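1-acyl-sn-glycerol-3-phosphate acyltransferase (Thermotoga maritima, PDB 5KYM) probably transfers an acyl chain to lysophosphatidic acid at the membrane, giving phosphatidic acid, as an HX4D-family acyltransferase of phospholipid synthesis. Local coordinates at residues Phe13-Ile16 and Ala17-Ile21; Arg36-Glu39 and Lys40-Lys43; Glu140-Glu143 and Lys144-Gly148; Gly237-Glu240 and Leu241-Arg244. All blocks are in the same frame, centred on the assembly; numbering follows the deposited sequence.

Contact 1. Residues Phe13-Ile16 and Ala17-Ile21; sequences FYFI and ATVYI. With HGX (1-heptadecanoyl-2-tridecanoyl-3-glycerol-phosphonyl choline), chain D.
The ring of Phe15 carries the CG2 methyl of Val19 over one face, a CH-pi contact with CG2 4.3 Å from the ring centroid and displaced toward the rim. Two residues earlier, Phe13 receives Ala17 CB on a ring face in the same manner, 4.1 Å from its centroid. Tyr20 meets lipid instead: HGX C14 lies at its ring edge, near the ring plane, 3.8 Å from CD2. With Val19 CG1 anti to the backbone N (chi1 175°), its two methyls divide the work, CG2 resting on Phe15 while CG1 reaches C18, the last modelled carbon of that acyl chain, at 3.8 Å. Phe15 CE2 touches that same carbon. Thr18 turns its hydroxyl back onto the helix, where OG1 gives a hydrogen bond of 2.5 Å to Tyr14 O. The backbone N of Thr18 binds this oxygen too, from the opposite face of the carbonyl plane. Ile16 and Ala17 pack on Trp59 of helix 38-59, which also meets the Tyr20 ring edge-to-face. Phe15, Val19 and Tyr20 thus present hydrocarbon to an acyl chain while Thr18 keeps its hydroxyl on the backbone, chemistry consistent with helix 2-34 being immersed in the bilayer.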
loop_
_atom_site.group_PDB
_atom_site.type_symbol
_atom_site.label_atom_id
_atom_site.label_comp_id
_atom_site.label_asym_id
_atom_site.label_seq_id
_atom_site.Cartn_x
_atom_site.Cartn_y
_atom_site.Cartn_z
ATOM N N PHE A 13 -1.778 18.629 7.291
ATOM C CA PHE A 13 -1.690 17.185 7.170
ATOM C C PHE A 13 -0.846 16.542 8.272
ATOM O O PHE A 13 -1.299 15.584 8.880
ATOM C CB PHE A 13 -1.196 16.720 5.804
ATOM C CG PHE A 13 -1.149 15.230 5.669
ATOM C CD1 PHE A 13 -2.303 14.528 5.384
ATOM C CD2 PHE A 13 0.011 14.535 5.863
ATOM C CE1 PHE A 13 -2.295 13.134 5.304
ATOM C CE2 PHE A 13 0.036 13.165 5.774
ATOM C CZ PHE A 13 -1.123 12.454 5.522
ATOM N N TYR A 14 0.374 17.037 8.510
ATOM C CA TYR A 14 1.259 16.370 9.454
ATOM C C TYR A 14 0.697 16.459 10.855
ATOM O O TYR A 14 0.779 15.487 11.618
ATOM C CB TYR A 14 2.710 16.870 9.366
ATOM C CG TYR A 14 3.442 16.393 8.126
ATOM C CD1 TYR A 14 3.538 15.028 7.836
ATOM C CD2 TYR A 14 4.017 17.284 7.253
ATOM C CE1 TYR A 14 4.198 14.566 6.714
ATOM C CE2 TYR A 14 4.703 16.866 6.139
ATOM C CZ TYR A 14 4.803 15.495 5.848
ATOM O OH TYR A 14 5.443 15.054 4.671
ATOM N N PHE A 15 0.093 17.584 11.191
ATOM C CA PHE A 15 -0.428 17.744 12.519
ATOM C C PHE A 15 -1.540 16.698 12.772
ATOM O O PHE A 15 -1.427 15.849 13.653
ATOM C CB PHE A 15 -0.965 19.140 12.711
ATOM C CG PHE A 15 -1.580 19.350 14.057
ATOM C CD1 PHE A 15 -0.784 19.434 15.185
ATOM C CD2 PHE A 15 -2.962 19.428 14.202
ATOM C CE1 PHE A 15 -1.336 19.603 16.421
ATOM C CE2 PHE A 15 -3.536 19.605 15.460
ATOM C CZ PHE A 15 -2.708 19.687 16.561
ATOM N N ILE A 16 -2.578 16.746 11.955
ATOM C CA ILE A 16 -3.671 15.827 12.069
ATOM C C ILE A 16 -3.223 14.386 11.958
ATOM O O ILE A 16 -3.584 13.564 12.770
ATOM C CB ILE A 16 -4.737 16.102 10.985
ATOM C CG1 ILE A 16 -5.452 17.398 11.317
ATOM C CG2 ILE A 16 -5.777 14.963 10.904
ATOM C CD1 ILE A 16 -6.121 18.007 10.113
ATOM N N ALA A 17 -2.447 14.082 10.939
ATOM C CA ALA A 17 -1.918 12.732 10.754
ATOM C C ALA A 17 -1.150 12.207 11.963
ATOM O O ALA A 17 -1.227 11.016 12.264
ATOM C CB ALA A 17 -1.022 12.687 9.546
ATOM N N THR A 18 -0.417 13.071 12.654
ATOM C CA THR A 18 0.387 12.631 13.776
ATOM C C THR A 18 -0.463 12.429 15.014
ATOM O O THR A 18 -0.414 11.395 15.664
ATOM C CB THR A 18 1.473 13.640 14.082
ATOM O OG1 THR A 18 2.241 13.863 12.908
ATOM C CG2 THR A 18 2.384 13.062 15.154
ATOM N N VAL A 19 -1.266 13.422 15.329
ATOM C CA VAL A 19 -2.217 13.253 16.406
ATOM C C VAL A 19 -3.134 12.055 16.164
ATOM O O VAL A 19 -3.485 11.351 17.098
ATOM C CB VAL A 19 -3.067 14.515 16.636
ATOM C CG1 VAL A 19 -4.128 14.238 17.675
ATOM C CG2 VAL A 19 -2.204 15.656 17.125
ATOM N N TYR A 20 -3.528 11.827 14.920
ATOM C CA TYR A 20 -4.470 10.764 14.636
ATOM C C TYR A 20 -3.767 9.411 14.834
ATOM O O TYR A 20 -4.274 8.540 15.616
ATOM C CB TYR A 20 -5.075 10.935 13.254
ATOM C CG TYR A 20 -6.200 9.972 12.892
ATOM C CD1 TYR A 20 -5.915 8.694 12.453
ATOM C CD2 TYR A 20 -7.517 10.359 12.895
ATOM C CE1 TYR A 20 -6.918 7.815 12.092
ATOM C CE2 TYR A 20 -8.528 9.483 12.511
ATOM C CZ TYR A 20 -8.242 8.191 12.121
ATOM O OH TYR A 20 -9.178 7.203 11.740
ATOM N N ILE A 21 -2.592 9.232 14.206
ATOM C CA ILE A 21 -1.889 7.941 14.316
ATOM C C ILE A 21 -1.465 7.647 15.752
ATOM O O ILE A 21 -1.622 6.549 16.192
ATOM C CB ILE A 21 -0.704 7.787 13.370
ATOM C CG1 ILE A 21 -1.178 7.789 11.925
ATOM C CG2 ILE A 21 -0.043 6.431 13.555
ATOM C CD1 ILE A 21 -0.025 7.903 10.907
HETATM O O11 HGX D . -11.632 12.975 9.731
HETATM C C11 HGX D . -11.564 12.858 10.963
HETATM C C12 HGX D . -10.245 12.999 11.694
HETATM C C13 HGX D . -10.368 13.624 13.081
HETATM C C14 HGX D . -8.995 13.783 13.750
HETATM C C15 HGX D . -8.925 15.011 14.661
HETATM C C16 HGX D . -7.551 15.323 15.285
HETATM C C17 HGX D . -7.438 16.807 15.662
HETATM C C18 HGX D . -6.322 17.155 16.646
HETATM O O3 HGX D . -12.752 12.576 11.760
HETATM C C3 HGX D . -13.780 11.642 11.389
HETATM C C2 HGX D . -15.193 12.279 11.414
HETATM C C1 HGX D . -16.005 12.084 10.096
HETATM O O3P HGX D . -15.248 11.903 8.874
HETATM O O2 HGX D . -15.110 13.679 11.800
HETATM C C31 HGX D . -15.372 13.972 13.220
HETATM O O31 HGX D . -16.550 14.066 13.527
HETATM C C32 HGX D . -14.289 14.120 14.300
HETATM C C33 HGX D . -13.799 15.547 14.586
HETATM C C34 HGX D . -12.914 15.634 15.848
HETATM C C35 HGX D . -12.054 16.912 15.890
HETATM C C36 HGX D . -11.906 17.572 17.271
HETATM C C37 HGX D . -10.933 18.776 17.345
HETATM C C38 HGX D . -11.084 19.596 18.660
HETATM C C39 HGX D . -9.938 20.586 19.009
HETATM C C40 HGX D . -10.194 21.488 20.235
HETATM O O1 HGX D . -17.077 10.801 7.490
HETATM P P1 HGX D . -15.583 10.792 7.718
HETATM O O4 HGX D . -14.948 9.483 8.117
HETATM O O5 HGX D . -14.802 11.283 6.365
HETATM C C4 HGX D . -15.398 11.472 5.067
HETATM C C5 HGX D . -15.488 10.155 4.297
#

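Contact 2. Residues Arg36-Glu39 and Lys40-Lys43; sequences RDRE and KARK
Lys40 folds its side chain back over Asp37, the two crossing at about a right angle. Its backbone N donates to Asp37 OD1 over 3.3 Å, arriving from above the carboxylate plane, and OD1 also takes a weak bond from Glu39 N. Because Lys40 CG sits between its own N and carbonyl carbon (chi1 61°), the chain can run across the carboxylate, CG lying 3.5 Å from Asp37 CG. The bends further out then carry NZ to a salt bridge with Asp37 OD2 at 3.4 Å. An asparagine in place of Asp37 would probably leave the Lys40 ammonium without its countercharge. Ala41 follows, its N bonded to Asp37 O at 3.1 Å and its CB set over one face of the Arg38 guanidinium, 3.7 Å from NH1. The coiled Arg38 chain directs that same NH1 to the carbonyl oxygens of Met35 and Ser32, so the guanidinium closes over the preceding helix end. Arg42 N and Lys43 N continue the i to i+4 pattern to Arg38 O and Glu39 O. Asp37 is the N-cap of helix 38-59, and the whole is a capped helix start just after the turn that joins it to helix 2-34.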
loop_
_atom_site.group_PDB
_atom_site.type_symbol
_atom_site.label_atom_id
_atom_site.label_comp_id
_atom_site.label_asym_id
_atom_site.label_seq_id
_atom_site.Cartn_x
_atom_site.Cartn_y
_atom_site.Cartn_z
ATOM N N ARG A 36 -12.846 -8.822 24.871
ATOM C CA ARG A 36 -12.868 -10.250 25.142
ATOM C C ARG A 36 -12.774 -11.022 23.821
ATOM O O ARG A 36 -11.881 -11.860 23.646
ATOM C CB ARG A 36 -14.144 -10.641 25.927
ATOM C CG ARG A 36 -14.460 -12.163 25.987
ATOM C CD ARG A 36 -15.807 -12.494 26.640
ATOM N NE ARG A 36 -16.837 -11.497 26.314
ATOM C CZ ARG A 36 -17.920 -11.693 25.564
ATOM N NH1 ARG A 36 -18.184 -12.900 25.050
ATOM N NH2 ARG A 36 -18.760 -10.645 25.376
ATOM N N ASP A 37 -13.687 -10.718 22.908
ATOM C CA ASP A 37 -13.803 -11.450 21.653
ATOM C C ASP A 37 -12.707 -11.061 20.655
ATOM O O ASP A 37 -12.817 -10.039 19.962
ATOM C CB ASP A 37 -15.189 -11.204 21.080
ATOM C CG ASP A 37 -15.451 -11.958 19.800
ATOM O OD1 ASP A 37 -14.494 -12.272 19.015
ATOM O OD2 ASP A 37 -16.684 -12.207 19.618
ATOM N N ARG A 38 -11.682 -11.910 20.555
ATOM C CA ARG A 38 -10.487 -11.584 19.786
ATOM C C ARG A 38 -10.708 -11.445 18.268
ATOM O O ARG A 38 -9.975 -10.729 17.595
ATOM C CB ARG A 38 -9.390 -12.611 20.055
ATOM C CG ARG A 38 -9.016 -12.837 21.508
ATOM C CD ARG A 38 -8.811 -11.565 22.271
ATOM N NE ARG A 38 -7.809 -10.733 21.637
ATOM C CZ ARG A 38 -7.749 -9.388 21.699
ATOM N NH1 ARG A 38 -8.654 -8.649 22.336
ATOM N NH2 ARG A 38 -6.759 -8.743 21.102
ATOM N N GLU A 39 -11.708 -12.125 17.729
ATOM C CA GLU A 39 -11.953 -12.097 16.293
ATOM C C GLU A 39 -12.466 -10.751 15.913
ATOM O O GLU A 39 -11.974 -10.170 14.965
ATOM C CB GLU A 39 -12.942 -13.174 15.840
ATOM C CG GLU A 39 -12.368 -14.601 15.942
ATOM C CD GLU A 39 -12.925 -15.533 14.890
ATOM O OE1 GLU A 39 -13.126 -15.021 13.763
ATOM O OE2 GLU A 39 -13.144 -16.735 15.187
ATOM N N LYS A 40 -13.449 -10.244 16.635
ATOM C CA LYS A 40 -13.931 -8.921 16.317
ATOM C C LYS A 40 -12.989 -7.802 16.752
ATOM O O LYS A 40 -13.035 -6.711 16.186
ATOM C CB LYS A 40 -15.341 -8.685 16.806
ATOM C CG LYS A 40 -15.573 -8.793 18.279
ATOM C CD LYS A 40 -17.050 -8.544 18.557
ATOM C CE LYS A 40 -17.964 -9.665 18.038
ATOM N NZ LYS A 40 -19.086 -9.900 18.993
ATOM N N ALA A 41 -12.130 -8.048 17.738
ATOM C CA ALA A 41 -11.059 -7.097 18.024
ATOM C C ALA A 41 -10.225 -6.894 16.781
ATOM O O ALA A 41 -9.872 -5.790 16.431
ATOM C CB ALA A 41 -10.200 -7.552 19.187
ATOM N N ARG A 42 -9.934 -7.975 16.086
ATOM C CA ARG A 42 -9.135 -7.890 14.874
ATOM C C ARG A 42 -9.882 -7.065 13.841
ATOM O O ARG A 42 -9.261 -6.224 13.174
ATOM C CB ARG A 42 -8.793 -9.270 14.328
ATOM C CG ARG A 42 -7.656 -9.226 13.369
ATOM C CD ARG A 42 -7.331 -10.497 12.552
ATOM N NE ARG A 42 -6.281 -10.218 11.557
ATOM C CZ ARG A 42 -5.067 -9.671 11.847
ATOM N NH1 ARG A 42 -4.700 -9.297 13.106
ATOM N NH2 ARG A 42 -4.208 -9.421 10.868
ATOM N N LYS A 43 -11.195 -7.297 13.719
ATOM C CA LYS A 43 -12.009 -6.622 12.722
ATOM C C LYS A 43 -11.970 -5.115 13.011
ATOM O O LYS A 43 -11.823 -4.314 12.096
ATOM C CB LYS A 43 -13.455 -7.107 12.713
ATOM C CG LYS A 43 -13.864 -8.136 11.697
ATOM C CD LYS A 43 -15.248 -8.758 11.998
ATOM C CE LYS A 43 -16.449 -7.783 11.937
ATOM N NZ LYS A 43 -16.978 -7.586 10.542
#

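Contact 3. Residues Glu140-Glu143 and Lys144-Gly148; sequences EAIE and KLKNG
The last turns of helix 137-147, within the acyltransferase domain, bring Glu140 beside Lys144 and Glu143 beside Lys146. The first pair runs alongside one another a turn apart, with Glu140 OE1 3.5 Å from Lys144 NZ in a salt bridge. That ammonium is held chiefly by Gly123 O, with Asn122 O as well, so the extended lysine ties the helix to the approach of strand 124-125. Glu143 and Lys146 are three residues apart, and a bend at chi2 (-34°) brings Glu143 OE2 to Lys146 NZ at 3.2 Å, on the syn side and 29° out of the carboxylate plane. Lys146 also runs alongside Ile142, its CE 3.4 Å from Ile142 CG2, so the aliphatic part of the lysine packs on the branched residue one turn back. The helix stops in a Schellman motif: Gly148, with positive phi (121°), gives weak bonds from its N to Lys144 O and Leu145 O. A CB at these backbone angles would collide with Asn147 O, which by itself calls for glycine. On the inward face Ala141, Lys144 and Leu145 lie against Phe151 of strand 151-153, and Leu145 O accepts from Asn77 ND2.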
loop_
_atom_site.group_PDB
_atom_site.type_symbol
_atom_site.label_atom_id
_atom_site.label_comp_id
_atom_site.label_asym_id
_atom_site.label_seq_id
_atom_site.Cartn_x
_atom_site.Cartn_y
_atom_site.Cartn_z
ATOM N N GLU A 140 10.442 -14.524 6.102
ATOM C CA GLU A 140 9.260 -14.185 6.959
ATOM C C GLU A 140 8.012 -13.919 6.123
ATOM O O GLU A 140 6.903 -14.374 6.472
ATOM C CB GLU A 140 9.414 -12.935 7.819
ATOM C CG GLU A 140 10.642 -12.763 8.659
ATOM C CD GLU A 140 10.781 -11.307 9.061
ATOM O OE1 GLU A 140 9.781 -10.775 9.607
ATOM O OE2 GLU A 140 11.863 -10.688 8.805
ATOM N N ALA A 141 8.201 -13.146 5.050
ATOM C CA ALA A 141 7.158 -12.880 4.079
ATOM C C ALA A 141 6.575 -14.200 3.583
ATOM O O ALA A 141 5.381 -14.427 3.704
ATOM C CB ALA A 141 7.713 -12.072 2.923
ATOM N N ILE A 142 7.438 -15.092 3.090
ATOM C CA ILE A 142 7.016 -16.424 2.637
ATOM C C ILE A 142 6.252 -17.153 3.746
ATOM O O ILE A 142 5.187 -17.764 3.530
ATOM C CB ILE A 142 8.188 -17.308 2.186
ATOM C CG1 ILE A 142 8.812 -16.764 0.904
ATOM C CG2 ILE A 142 7.690 -18.718 1.900
ATOM C CD1 ILE A 142 9.665 -17.749 0.105
ATOM N N GLU A 143 6.817 -17.078 4.958
ATOM C CA GLU A 143 6.267 -17.773 6.120
ATOM C C GLU A 143 4.921 -17.179 6.524
ATOM O O GLU A 143 3.914 -17.906 6.575
ATOM C CB GLU A 143 7.301 -17.816 7.259
ATOM C CG GLU A 143 8.534 -18.743 7.058
ATOM C CD GLU A 143 8.293 -20.062 6.268
ATOM O OE1 GLU A 143 7.450 -20.825 6.818
ATOM O OE2 GLU A 143 8.943 -20.308 5.155
ATOM N N LYS A 144 4.888 -15.864 6.748
ATOM C CA LYS A 144 3.629 -15.129 6.907
ATOM C C LYS A 144 2.574 -15.406 5.833
ATOM O O LYS A 144 1.401 -15.610 6.166
ATOM C CB LYS A 144 3.873 -13.617 6.972
ATOM C CG LYS A 144 4.422 -13.205 8.293
ATOM C CD LYS A 144 5.059 -11.822 8.355
ATOM C CE LYS A 144 5.480 -11.584 9.804
ATOM N NZ LYS A 144 6.302 -10.365 9.993
ATOM N N LEU A 145 2.983 -15.434 4.566
ATOM C CA LEU A 145 2.062 -15.777 3.487
ATOM C C LEU A 145 1.424 -17.122 3.689
ATOM O O LEU A 145 0.191 -17.225 3.582
ATOM C CB LEU A 145 2.703 -15.699 2.119
ATOM C CG LEU A 145 2.686 -14.247 1.585
ATOM C CD1 LEU A 145 3.824 -14.040 0.586
ATOM C CD2 LEU A 145 1.377 -13.816 0.995
ATOM N N LYS A 146 2.240 -18.128 4.038
ATOM C CA LYS A 146 1.744 -19.491 4.306
ATOM C C LYS A 146 0.763 -19.541 5.467
ATOM O O LYS A 146 -0.226 -20.253 5.422
ATOM C CB LYS A 146 2.908 -20.445 4.522
ATOM C CG LYS A 146 3.727 -20.693 3.263
ATOM C CD LYS A 146 5.187 -21.055 3.604
ATOM C CE LYS A 146 6.031 -21.663 2.460
ATOM N NZ LYS A 146 7.424 -22.009 2.923
ATOM N N ASN A 147 0.974 -18.745 6.490
ATOM C CA ASN A 147 -0.018 -18.700 7.574
ATOM C C ASN A 147 -1.268 -17.897 7.219
ATOM O O ASN A 147 -2.268 -18.030 7.888
ATOM C CB ASN A 147 0.607 -18.190 8.886
ATOM C CG ASN A 147 1.859 -18.974 9.271
ATOM O OD1 ASN A 147 1.972 -20.190 9.004
ATOM N ND2 ASN A 147 2.825 -18.277 9.864
ATOM N N GLY A 148 -1.226 -17.061 6.195
ATOM C CA GLY A 148 -2.437 -16.365 5.713
ATOM C C GLY A 148 -2.454 -14.851 5.706
ATOM O O GLY A 148 -3.515 -14.263 5.567
#

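Contact 4. Residues Gly237-Glu240 and Leu241-Arg244; sequences GVEE and LKAR
Leu241 lies back over the backbone of Gly237 on the buried side of this helix end. Its N donates to Gly237 O at 2.8 Å, and its CG stands 3.2 Å from that same oxygen, since chi1 of -67° lays the side chain back along the preceding turn. Gly237 puts no side chain of its own beside the leucine. Lys242 N closes on Val238 O at 2.8 Å, and the side chains of Val238, Leu241 and Lys242 all pack on Trp189 of strand 183-189, with Leu241 also reaching Phe208 of strand 207-211. The outer side is slacker. Ala243 N makes weak bonds to Glu239 O and Glu240 O, and the far end of Lys242 is loosely placed, its NZ 4.4 Å from Glu239 OE2, beyond a salt bridge. Glu240 and Arg244 meet at the helix end: OE1 forms a salt bridge with NH2 at 3.2 Å, the carboxylate and guanidinium planes turned 56° apart. Both groups have second mates, Lys210 NZ at Glu240 OE1 and Glu67 OE2 at Arg244 NH1, so acids and bases alternate along one charged chain. Arg244 N also bonds to Glu240 O at 3.1 Å, and that oxygen lies over a face of the guanidinium. This is the C-terminal end of an amphipathic helix, 223-243, laid on the mixed sheet of an alpha/beta domain.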
loop_
_atom_site.group_PDB
_atom_site.type_symbol
_atom_site.label_atom_id
_atom_site.label_comp_id
_atom_site.label_asym_id
_atom_site.label_seq_id
_atom_site.Cartn_x
_atom_site.Cartn_y
_atom_site.Cartn_z
ATOM N N GLY A 237 -2.276 -0.234 -16.968
ATOM C CA GLY A 237 -3.189 0.496 -16.119
ATOM C C GLY A 237 -2.776 1.935 -15.949
ATOM O O GLY A 237 -3.567 2.870 -16.127
ATOM N N VAL A 238 -1.501 2.108 -15.640
ATOM C CA VAL A 238 -0.950 3.423 -15.410
ATOM C C VAL A 238 -1.171 4.299 -16.631
ATOM O O VAL A 238 -1.571 5.449 -16.515
ATOM C CB VAL A 238 0.533 3.336 -15.067
ATOM C CG1 VAL A 238 1.115 4.709 -14.917
ATOM C CG2 VAL A 238 0.662 2.669 -13.750
ATOM N N GLU A 239 -0.942 3.729 -17.798
ATOM C CA GLU A 239 -1.121 4.426 -19.030
ATOM C C GLU A 239 -2.584 4.847 -19.224
ATOM O O GLU A 239 -2.847 5.995 -19.566
ATOM C CB GLU A 239 -0.602 3.570 -20.184
ATOM C CG GLU A 239 0.913 3.414 -20.157
ATOM C CD GLU A 239 1.656 4.680 -20.612
ATOM O OE1 GLU A 239 1.404 5.157 -21.772
ATOM O OE2 GLU A 239 2.485 5.182 -19.821
ATOM N N GLU A 240 -3.522 3.936 -19.032
ATOM C CA GLU A 240 -4.937 4.261 -19.158
ATOM C C GLU A 240 -5.382 5.316 -18.167
ATOM O O GLU A 240 -6.179 6.200 -18.501
ATOM C CB GLU A 240 -5.794 3.037 -18.923
ATOM C CG GLU A 240 -5.725 2.052 -20.079
ATOM C CD GLU A 240 -6.552 0.798 -19.859
ATOM O OE1 GLU A 240 -7.521 0.835 -19.033
ATOM O OE2 GLU A 240 -6.207 -0.204 -20.549
ATOM N N LEU A 241 -4.881 5.189 -16.943
ATOM C CA LEU A 241 -5.145 6.154 -15.895
ATOM C C LEU A 241 -4.525 7.551 -16.169
ATOM O O LEU A 241 -5.166 8.550 -15.984
ATOM C CB LEU A 241 -4.719 5.587 -14.560
ATOM C CG LEU A 241 -5.530 4.384 -14.043
ATOM C CD1 LEU A 241 -4.942 3.838 -12.735
ATOM C CD2 LEU A 241 -6.946 4.763 -13.766
ATOM N N LYS A 242 -3.297 7.604 -16.659
ATOM C CA LYS A 242 -2.578 8.813 -16.990
ATOM C C LYS A 242 -3.358 9.615 -18.033
ATOM O O LYS A 242 -3.215 10.851 -18.106
ATOM C CB LYS A 242 -1.175 8.471 -17.526
ATOM C CG LYS A 242 -0.267 9.689 -17.783
ATOM C CD LYS A 242 1.131 9.395 -18.337
ATOM C CE LYS A 242 1.976 8.701 -17.249
ATOM N NZ LYS A 242 3.487 8.578 -17.262
ATOM N N ALA A 243 -4.132 8.953 -18.880
ATOM C CA ALA A 243 -4.665 9.557 -20.093
ATOM C C ALA A 243 -6.131 9.901 -19.968
ATOM O O ALA A 243 -6.575 10.841 -20.620
ATOM C CB ALA A 243 -4.449 8.627 -21.270
ATOM N N ARG A 244 -6.875 9.177 -19.113
ATOM C CA ARG A 244 -8.281 9.445 -18.914
ATOM C C ARG A 244 -8.504 10.840 -18.460
ATOM O O ARG A 244 -8.020 11.216 -17.426
ATOM C CB ARG A 244 -8.863 8.565 -17.853
ATOM C CG ARG A 244 -9.381 7.276 -18.444
ATOM C CD ARG A 244 -10.055 6.415 -17.392
ATOM N NE ARG A 244 -9.926 5.008 -17.831
ATOM C CZ ARG A 244 -9.774 3.976 -17.014
ATOM N NH1 ARG A 244 -9.750 4.202 -15.685
ATOM N NH2 ARG A 244 -9.637 2.725 -17.518
#

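Overall arrangement
The four contacts are all local, each within one helix or at its end. Contact 1 and contact 2 belong to successive helices, 2-34 and 38-59, their centres 26 Å apart; the former is largely aromatic and aliphatic and faces bound lipid, while the latter is a charged surface turn. Contacts 3 and 4 lie in the alpha/beta part, on opposite sides of the chain's centre, and like contact 1 are partly buried: apolar residues pack on sheet strands, and charged ends also reach strand or loop residues. Salt bridges occur in contacts 2, 3 and 4, whereas contact 1 has none and combines CH-pi and lipid contacts with a hydroxyl bonded to the backbone.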